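Local coordinates for protein cysteine synthase (Fusobacterium nucleatum subsp. nucleatum strain ATCC 25586, PDB 5XEM) that produces hydrogen sulfide from L-cysteine by a pyridoxal 5'-phosphate-dependent beta-replacement that yields lanthionine, and probably also makes L-cysteine from O-acetyl-L-serine, at residues 30-35 and 273-278. Sequence-based numbering, arbitrary orientation.
Sequences NEIYVK and ATFKAA
Phe275 reaches from the helix to the strand and touches both Ile32 and Val34, in a contact carried by apolar side chains. Phe275 CE1 lies 3.7 Å from Ile32 CG2, and Val34 CG2 sits against both CD1 and CE1 of Phe275, 4.0 Å from each. Both methyls approach the ring obliquely. The phenyl gets there because CG is anti to the backbone N (chi1 -170°), which swings the ring out towards the strand. The side chains of Val34 and Phe275 cross at about a right angle. Ile22, Met255 and Leu259 also pack on Phe275, the last two from helix 249-263.

Beside this cluster, Ala278 turns its methyl to the strand, and Ile32 CD1 makes a loose approach to Ala278 O, at 4.4 Å, which is no bond.

In the alpha/beta fold of PLP-dependent cysteine synthases, helix 269-284 packs on one face of the mixed sheet, where Thr274 and Ala278 also touch Val294 of strand 291-296, the strand it leads into. Segments 31-35 and 273-278 run nearly antiparallel (165°), their axes 10.7 Å apart at closest approach. Tyr33 projects from the other face of the strand and meets Leu6 of the second subunit.

No hydrogen bond joins the segments directly. Polar links lie around them: Asn30 ND2 bonds Ser282 OG and Asn285 O near the end of the same helix, and Glu31 pairs with Lys291.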
ATOM      1  N   ASN A  30     -24.358   9.374 -12.915  1.00 25.94           N
ATOM      2  CA  ASN A  30     -23.984   7.979 -13.155  1.00 25.14           C
ATOM      3  C   ASN A  30     -23.171   7.496 -11.974  1.00 25.07           C
ATOM      4  O   ASN A  30     -22.624   8.303 -11.264  1.00 25.86           O
ATOM      5  CB  ASN A  30     -23.168   7.871 -14.427  1.00 24.14           C
ATOM      6  CG  ASN A  30     -23.945   8.322 -15.647  1.00 24.69           C
ATOM      7  OD1 ASN A  30     -25.030   7.785 -15.928  1.00 25.52           O
ATOM      8  ND2 ASN A  30     -23.398   9.293 -16.384  1.00 23.34           N
ATOM      9  N   GLU A  31     -23.095   6.185 -11.771  1.00 25.55           N
ATOM     10  CA  GLU A  31     -22.306   5.631 -10.667  1.00 25.55           C
ATOM     11  C   GLU A  31     -20.907   5.251 -11.177  1.00 22.56           C
ATOM     12  O   GLU A  31     -20.776   4.504 -12.158  1.00 20.83           O
ATOM     13  CB  GLU A  31     -23.016   4.422 -10.079  1.00 27.87           C
ATOM     14  CG  GLU A  31     -24.392   4.754  -9.535  1.00 33.08           C
ATOM     15  CD  GLU A  31     -25.055   3.577  -8.856  1.00 35.89           C
ATOM     16  OE1 GLU A  31     -25.227   2.521  -9.498  1.00 40.01           O
ATOM     17  OE2 GLU A  31     -25.402   3.706  -7.665  1.00 42.31           O
ATOM     18  N   ILE A  32     -19.872   5.788 -10.531  1.00 20.71           N
ATOM     19  CA  ILE A  32     -18.494   5.445 -10.870  1.00 19.11           C
ATOM     20  C   ILE A  32     -17.881   4.640  -9.725  1.00 17.76           C
ATOM     21  O   ILE A  32     -17.938   5.057  -8.572  1.00 18.96           O
ATOM     22  CB  ILE A  32     -17.616   6.676 -11.142  1.00 19.18           C
ATOM     23  CG1 ILE A  32     -18.222   7.540 -12.258  1.00 19.74           C
ATOM     24  CG2 ILE A  32     -16.205   6.222 -11.545  1.00 17.48           C
ATOM     25  CD1 ILE A  32     -17.384   8.742 -12.663  1.00 18.53           C
ATOM     26  N   TYR A  33     -17.356   3.474 -10.073  1.00 16.87           N
ATOM     27  CA  TYR A  33     -16.662   2.572  -9.139  1.00 16.62           C
ATOM     28  C   TYR A  33     -15.198   2.511  -9.551  1.00 14.72           C
ATOM     29  O   TYR A  33     -14.905   2.354 -10.738  1.00 15.34           O
ATOM     30  CB  TYR A  33     -17.243   1.169  -9.238  1.00 17.85           C
ATOM     31  CG  TYR A  33     -18.685   1.089  -8.814  1.00 19.58           C
ATOM     32  CD1 TYR A  33     -19.025   0.893  -7.475  1.00 20.60           C
ATOM     33  CD2 TYR A  33     -19.713   1.205  -9.743  1.00 20.90           C
ATOM     34  CE1 TYR A  33     -20.347   0.834  -7.075  1.00 23.23           C
ATOM     35  CE2 TYR A  33     -21.043   1.130  -9.355  1.00 22.10           C
ATOM     36  CZ  TYR A  33     -21.347   0.954  -8.025  1.00 22.53           C
ATOM     37  OH  TYR A  33     -22.662   0.878  -7.631  1.00 27.94           O
ATOM     38  N   VAL A  34     -14.288   2.615  -8.591  1.00 12.70           N
ATOM     39  CA  VAL A  34     -12.864   2.560  -8.889  1.00 11.98           C
ATOM     40  C   VAL A  34     -12.351   1.214  -8.376  1.00 11.92           C
ATOM     41  O   VAL A  34     -12.574   0.853  -7.224  1.00 12.42           O
ATOM     42  CB  VAL A  34     -12.116   3.734  -8.237  1.00 12.09           C
ATOM     43  CG1 VAL A  34     -10.616   3.669  -8.503  1.00 12.40           C
ATOM     44  CG2 VAL A  34     -12.695   5.066  -8.730  1.00 12.31           C
ATOM     45  N   LYS A  35     -11.689   0.472  -9.250  1.00 11.54           N
ATOM     46  CA  LYS A  35     -11.092  -0.802  -8.865  1.00 11.51           C
ATOM     47  C   LYS A  35      -9.657  -0.500  -8.440  1.00 11.09           C
ATOM     48  O   LYS A  35      -8.850  -0.030  -9.253  1.00 10.06           O
ATOM     49  CB  LYS A  35     -11.143  -1.803  -9.997  1.00 12.33           C
ATOM     50  CG  LYS A  35     -10.673  -3.189  -9.516  1.00 13.16           C
ATOM     51  CD  LYS A  35     -11.160  -4.328 -10.363  1.00 14.81           C
ATOM     52  CE  LYS A  35     -10.632  -5.677  -9.921  1.00 13.82           C
ATOM     53  NZ  LYS A  35     -11.166  -6.137  -8.603  1.00 14.00           N
ATOM     54  N   ALA A 273      -5.632  10.474 -14.326  1.00 11.07           N
ATOM     55  CA  ALA A 273      -5.893  10.588 -15.778  1.00 11.71           C
ATOM     56  C   ALA A 273      -7.116   9.798 -16.212  1.00 12.72           C
ATOM     57  O   ALA A 273      -8.006  10.333 -16.912  1.00 12.69           O
ATOM     58  CB  ALA A 273      -4.656  10.160 -16.549  1.00 11.13           C
ATOM     59  N   THR A 274      -7.178   8.529 -15.787  1.00 12.98           N
ATOM     60  CA  THR A 274      -8.253   7.616 -16.156  1.00 13.32           C
ATOM     61  C   THR A 274      -9.585   8.037 -15.541  1.00 13.84           C
ATOM     62  O   THR A 274     -10.638   8.034 -16.214  1.00 13.24           O
ATOM     63  CB  THR A 274      -7.892   6.165 -15.762  1.00 13.03           C
ATOM     64  OG1 THR A 274      -6.632   5.843 -16.346  1.00 13.42           O
ATOM     65  CG2 THR A 274      -8.954   5.173 -16.217  1.00 12.03           C
ATOM     66  N   PHE A 275      -9.519   8.477 -14.288  1.00 14.31           N
ATOM     67  CA  PHE A 275     -10.689   8.942 -13.594  1.00 14.93           C
ATOM     68  C   PHE A 275     -11.196  10.241 -14.226  1.00 14.23           C
ATOM     69  O   PHE A 275     -12.385  10.422 -14.383  1.00 14.51           O
ATOM     70  CB  PHE A 275     -10.423   9.162 -12.099  1.00 15.47           C
ATOM     71  CG  PHE A 275     -11.664   9.414 -11.322  1.00 16.58           C
ATOM     72  CD1 PHE A 275     -12.486   8.362 -10.967  1.00 17.93           C
ATOM     73  CD2 PHE A 275     -12.041  10.704 -10.989  1.00 18.47           C
ATOM     74  CE1 PHE A 275     -13.647   8.595 -10.271  1.00 19.04           C
ATOM     75  CE2 PHE A 275     -13.216  10.947 -10.295  1.00 18.31           C
ATOM     76  CZ  PHE A 275     -14.016   9.887  -9.935  1.00 17.96           C
ATOM     77  N   LYS A 276     -10.298  11.126 -14.614  1.00 14.96           N
ATOM     78  CA  LYS A 276     -10.706  12.384 -15.251  1.00 15.62           C
ATOM     79  C   LYS A 276     -11.397  12.096 -16.589  1.00 15.71           C
ATOM     80  O   LYS A 276     -12.444  12.678 -16.903  1.00 15.25           O
ATOM     81  CB  LYS A 276      -9.491  13.299 -15.419  1.00 17.08           C
ATOM     82  CG  LYS A 276      -9.699  14.475 -16.351  1.00 18.48           C
ATOM     83  CD  LYS A 276     -10.760  15.446 -15.875  1.00 20.22           C
ATOM     84  CE  LYS A 276     -10.800  16.639 -16.830  1.00 22.93           C
ATOM     85  NZ  LYS A 276     -12.158  17.248 -16.836  1.00 24.86           N
ATOM     86  N   ALA A 277     -10.833  11.174 -17.357  1.00 16.08           N
ATOM     87  CA  ALA A 277     -11.426  10.763 -18.627  1.00 15.95           C
ATOM     88  C   ALA A 277     -12.800  10.149 -18.380  1.00 16.48           C
ATOM     89  O   ALA A 277     -13.742  10.351 -19.174  1.00 16.13           O
ATOM     90  CB  ALA A 277     -10.525   9.773 -19.340  1.00 16.28           C
ATOM     91  N   ALA A 278     -12.938   9.400 -17.288  1.00 16.40           N
ATOM     92  CA  ALA A 278     -14.226   8.799 -16.932  1.00 15.97           C
ATOM     93  C   ALA A 278     -15.251   9.829 -16.541  1.00 18.11           C
ATOM     94  O   ALA A 278     -16.440   9.662 -16.851  1.00 18.74           O
ATOM     95  CB  ALA A 278     -14.082   7.781 -15.807  1.00 15.30           C
TER